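Local coordinates for Alr1010 protein (Nostoc, PDB 3URG) that probably binds calcium, as a cyanobacterial member of the CcbP family of calcium-binding proteins, at residues A[26-29]-A[30-33]; A[114-117]-A[118-121]. All coordinates share one frame; numbering follows the deposited sequence.

How the interactions relate
From the N terminus, interaction 1 comes first: residues 26-29 lead into helix 28-39 and residues 28-33 make its first turn and a half, so the contact closes no loop beyond the helical turn itself. Interaction 2 lies far along the chain, at 114-121, where strand 111-116 ends, turns through a short 3-10 segment and gives way to strand 120-122. These are the two outermost strands of the five-stranded antiparallel sheet. The contacts stand in series, neither nesting nor crossing; the centres of interactions 1 and 2 are about 22 Å apart. Helix 127-141 receives side chains from both: Arg30 and Arg33 reach Asp135, whereas Leu117 touches Trp136 and Ser118 touches Leu140.

Interaction 1. Residues A[26-29]-A[30-33]; sequences RDET and REHR
Asp27 is the N-cap of helix 28-39, and its carboxylate reaches forward to Arg30, CG to CG. With Asp27 CG anti to the backbone N (chi1 180°), OD1 accepts from Arg30 N at 3.3 Å, a fairly straight bond that arrives from above the carboxylate plane. The same OD1 takes a weak second bond from Thr29 N. OD2 is used otherwise: water 1 donates to it at 2.7 Å and accepts from Arg30 NE at 2.9 Å, lying at the edge of the guanidinium in its plane. The direct ion pair, Asp27 OD2 to Arg30 NE, is long at 3.8 Å and oblique, so the water supplies the directed link, while Arg30 NH1 is paired with Asp135 of helix 127-141.

The helical bonds follow: Glu31 N to Asp27 O is 2.9 Å, and His32 N and Arg33 N donate to Glu28 O and Thr29 O. Arg26 grips Glu28 side-on, NE to OE2 at 2.7 Å and NH2 to OE1. Over one face of that guanidinium the Glu31 carboxylate stacks at 16° between planes, an attraction of charge alone with no N-H aimed at it; Glu31 OE2 is bonded to the hydroxyls of Tyr138 and Tyr144. Asp27 thus serves two first-turn amides that lack an earlier helical carbonyl, and its negative charge probably favours the helix start.

Interaction 2. Residues A[114-117]-A[118-121]; sequences TAKL and SDIE
Two first torsions set Lys116 and Asp119 alongside each other: chi1 of -58° in Lys116 and -74° in Asp119 both place CG beside the backbone N, and the two side chains then run in the same direction. The lysine bends at chi3, which carries CE to 3.5 Å from Asp119 OD2. The contact is therefore made by the aliphatic part of the chain, since Lys116 NZ stays 4.6 Å from that oxygen and the opposite charges can interact only at a distance. Asp119 OD2 has a directed partner in water 2, which donates to it at 2.8 Å and accepts from Lys116 N, joining the carboxylate to the backbone at the end of strand 111-116.

In the same segment the main chain makes two successive i to i+3 bonds, Asp119 N to Lys116 O at 2.9 Å and Ile120 N to Leu117 O at 3.0 Å. This pattern belongs to a short 3-10 turn, and here it connects the two outermost strands of the antiparallel sheet. The strands do not pair with each other: Ala115 bonds to Val100 through its backbone, whereas Glu121 bonds to Lys67 of strand 64-72. So short a link between the end strands implies that the sheet is probably strongly curled, its margins brought near each other.

Apolar contact within the turn is slight. Ala115 CB meets Ile120 CD1 at 4.3 Å, and both side chains also touch Trp68, in keeping with that curl. Leu117 CD1 approaches Ile120 CB at 4.4 Å, while the leucine side chain packs on Val100 and on Trp136 of helix 127-141.

Interaction 1. Residues A[26-29]-A[30-33]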
loop_
_atom_site.group_PDB
_atom_site.type_symbol
_atom_site.label_atom_id
_atom_site.label_comp_id
_atom_site.label_asym_id
_atom_site.label_seq_id
_atom_site.Cartn_x
_atom_site.Cartn_y
_atom_site.Cartn_z
ATOM N N ARG A 26 -17.244 -8.842 3.241
ATOM C CA ARG A 26 -16.726 -8.212 4.444
ATOM C C ARG A 26 -15.845 -9.183 5.219
ATOM O O ARG A 26 -16.163 -10.375 5.336
ATOM C CB ARG A 26 -17.874 -7.724 5.330
ATOM C CG ARG A 26 -18.428 -6.370 4.916
ATOM C CD ARG A 26 -19.586 -5.948 5.811
ATOM N NE ARG A 26 -19.149 -5.654 7.177
ATOM C CZ ARG A 26 -18.873 -4.432 7.625
ATOM N NH1 ARG A 26 -18.974 -3.394 6.803
ATOM N NH2 ARG A 26 -18.488 -4.242 8.882
ATOM N N ASP A 27 -14.722 -8.676 5.720
ATOM C CA ASP A 27 -13.895 -9.412 6.668
ATOM C C ASP A 27 -13.918 -8.600 7.955
ATOM O O ASP A 27 -13.293 -7.541 8.029
ATOM C CB ASP A 27 -12.455 -9.563 6.150
ATOM C CG ASP A 27 -11.552 -10.327 7.126
ATOM O OD1 ASP A 27 -11.710 -10.178 8.352
ATOM O OD2 ASP A 27 -10.677 -11.074 6.662
ATOM N N GLU A 28 -14.637 -9.085 8.965
ATOM C CA GLU A 28 -14.902 -8.273 10.156
ATOM C C GLU A 28 -13.651 -8.008 10.989
ATOM O O GLU A 28 -13.552 -6.990 11.662
ATOM C CB GLU A 28 -16.010 -8.897 11.016
ATOM C CG GLU A 28 -17.344 -9.028 10.300
ATOM C CD GLU A 28 -17.876 -7.696 9.787
ATOM O OE1 GLU A 28 -17.495 -6.638 10.334
ATOM O OE2 GLU A 28 -18.685 -7.711 8.838
ATOM N N THR A 29 -12.685 -8.916 10.946
ATOM C CA THR A 29 -11.434 -8.662 11.645
ATOM C C THR A 29 -10.730 -7.443 11.033
ATOM O O THR A 29 -10.255 -6.557 11.748
ATOM C CB THR A 29 -10.502 -9.886 11.588
ATOM O OG1 THR A 29 -11.178 -11.023 12.132
ATOM C CG2 THR A 29 -9.232 -9.622 12.386
ATOM N N ARG A 30 -10.685 -7.387 9.706
ATOM C CA ARG A 30 -10.051 -6.251 9.034
ATOM C C ARG A 30 -10.876 -4.966 9.243
ATOM O O ARG A 30 -10.322 -3.893 9.500
ATOM C CB ARG A 30 -9.842 -6.536 7.545
ATOM C CG ARG A 30 -8.938 -7.755 7.249
ATOM C CD ARG A 30 -8.382 -7.762 5.808
ATOM N NE ARG A 30 -7.737 -9.045 5.509
ATOM C CZ ARG A 30 -6.486 -9.342 5.848
ATOM N NH1 ARG A 30 -5.745 -8.434 6.469
ATOM N NH2 ARG A 30 -5.973 -10.541 5.579
ATOM N N GLU A 31 -12.197 -5.085 9.148
ATOM C CA GLU A 31 -13.078 -3.942 9.382
ATOM C C GLU A 31 -12.859 -3.340 10.771
ATOM O O GLU A 31 -12.751 -2.128 10.918
ATOM C CB GLU A 31 -14.554 -4.337 9.193
ATOM C CG GLU A 31 -14.907 -4.774 7.761
ATOM C CD GLU A 31 -15.028 -3.608 6.790
ATOM O OE1 GLU A 31 -15.079 -2.436 7.240
ATOM O OE2 GLU A 31 -15.080 -3.864 5.572
ATOM N N HIS A 32 -12.797 -4.182 11.797
ATOM C CA HIS A 32 -12.598 -3.676 13.159
ATOM C C HIS A 32 -11.273 -2.930 13.261
ATOM O O HIS A 32 -11.191 -1.860 13.859
ATOM C CB HIS A 32 -12.613 -4.825 14.170
ATOM C CG HIS A 32 -12.403 -4.391 15.587
ATOM N ND1 HIS A 32 -13.360 -3.706 16.305
ATOM C CD2 HIS A 32 -11.357 -4.568 16.431
ATOM C CE1 HIS A 32 -12.907 -3.466 17.523
ATOM N NE2 HIS A 32 -11.691 -3.975 17.622
ATOM N N ARG A 33 -10.234 -3.513 12.680
ATOM C CA ARG A 33 -8.903 -2.934 12.774
ATOM C C ARG A 33 -8.847 -1.609 12.013
ATOM O O ARG A 33 -8.275 -0.625 12.491
ATOM C CB ARG A 33 -7.855 -3.910 12.236
ATOM C CG ARG A 33 -6.447 -3.359 12.255
ATOM C CD ARG A 33 -5.416 -4.486 12.163
ATOM N NE ARG A 33 -5.610 -5.335 10.988
ATOM C CZ ARG A 33 -5.928 -6.624 11.054
ATOM N NH1 ARG A 33 -6.083 -7.202 12.238
ATOM N NH2 ARG A 33 -6.087 -7.334 9.945
HETATM O O HOH W 1 -9.548 -10.939 4.231
#

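Interaction 2. Residues A[114-117]-A[118-121]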
loop_
_atom_site.group_PDB
_atom_site.type_symbol
_atom_site.label_atom_id
_atom_site.label_comp_id
_atom_site.label_asym_id
_atom_site.label_seq_id
_atom_site.Cartn_x
_atom_site.Cartn_y
_atom_site.Cartn_z
ATOM N N THR A 114 8.845 5.540 -7.546
ATOM C CA THR A 114 7.625 5.581 -6.754
ATOM C C THR A 114 6.686 4.521 -7.305
ATOM O O THR A 114 6.445 4.470 -8.508
ATOM C CB THR A 114 6.967 6.959 -6.841
ATOM O OG1 THR A 114 7.887 7.946 -6.357
ATOM C CG2 THR A 114 5.715 7.003 -5.993
ATOM N N ALA A 115 6.193 3.651 -6.429
ATOM C CA ALA A 115 5.312 2.568 -6.830
ATOM C C ALA A 115 4.058 2.566 -5.959
ATOM O O ALA A 115 4.129 2.847 -4.746
ATOM C CB ALA A 115 6.034 1.226 -6.680
ATOM N N LYS A 116 2.926 2.231 -6.575
ATOM C CA LYS A 116 1.701 1.947 -5.835
ATOM C C LYS A 116 1.882 0.689 -4.971
ATOM O O LYS A 116 2.293 -0.359 -5.470
ATOM C CB LYS A 116 0.530 1.736 -6.805
ATOM C CG LYS A 116 0.276 2.924 -7.712
ATOM C CD LYS A 116 -1.119 2.946 -8.290
ATOM C CE LYS A 116 -1.247 2.073 -9.510
ATOM N NZ LYS A 116 -2.390 2.532 -10.350
ATOM N N LEU A 117 1.567 0.786 -3.681
ATOM C CA LEU A 117 1.642 -0.383 -2.807
ATOM C C LEU A 117 0.823 -1.541 -3.389
ATOM O O LEU A 117 1.188 -2.704 -3.240
ATOM C CB LEU A 117 1.144 -0.032 -1.396
ATOM C CG LEU A 117 1.331 -1.103 -0.320
ATOM C CD1 LEU A 117 2.797 -1.531 -0.221
ATOM C CD2 LEU A 117 0.839 -0.600 1.031
ATOM N N SER A 118 -0.279 -1.222 -4.057
ATOM C CA SER A 118 -1.167 -2.247 -4.602
ATOM C C SER A 118 -0.516 -3.046 -5.733
ATOM O O SER A 118 -1.059 -4.067 -6.167
ATOM C CB SER A 118 -2.470 -1.610 -5.109
ATOM O OG SER A 118 -2.209 -0.743 -6.201
ATOM N N ASP A 119 0.634 -2.571 -6.212
ATOM C CA ASP A 119 1.406 -3.271 -7.253
ATOM C C ASP A 119 2.619 -4.033 -6.712
ATOM O O ASP A 119 3.456 -4.532 -7.485
ATOM C CB ASP A 119 1.880 -2.288 -8.320
ATOM C CG ASP A 119 0.759 -1.829 -9.241
ATOM O OD1 ASP A 119 -0.194 -2.606 -9.440
ATOM O OD2 ASP A 119 0.856 -0.704 -9.785
ATOM N N ILE A 120 2.700 -4.139 -5.390
ATOM C CA ILE A 120 3.827 -4.787 -4.733
ATOM C C ILE A 120 3.419 -6.122 -4.114
ATOM O O ILE A 120 2.465 -6.199 -3.340
ATOM C CB ILE A 120 4.400 -3.920 -3.598
ATOM C CG1 ILE A 120 4.958 -2.606 -4.131
ATOM C CG2 ILE A 120 5.469 -4.712 -2.804
ATOM C CD1 ILE A 120 6.118 -2.777 -5.074
ATOM N N GLU A 121 4.166 -7.168 -4.435
ATOM C CA GLU A 121 3.970 -8.460 -3.799
ATOM C C GLU A 121 5.177 -8.677 -2.886
ATOM O O GLU A 121 6.283 -8.898 -3.366
ATOM C CB GLU A 121 3.883 -9.554 -4.866
ATOM C CG GLU A 121 3.367 -10.890 -4.363
ATOM C CD GLU A 121 3.397 -11.977 -5.435
ATOM O OE1 GLU A 121 4.480 -12.223 -6.019
ATOM O OE2 GLU A 121 2.337 -12.589 -5.687
HETATM O O HOH W 2 3.094 0.996 -9.334
HETATM O O HOH W 3 0.046 -5.560 -2.838
#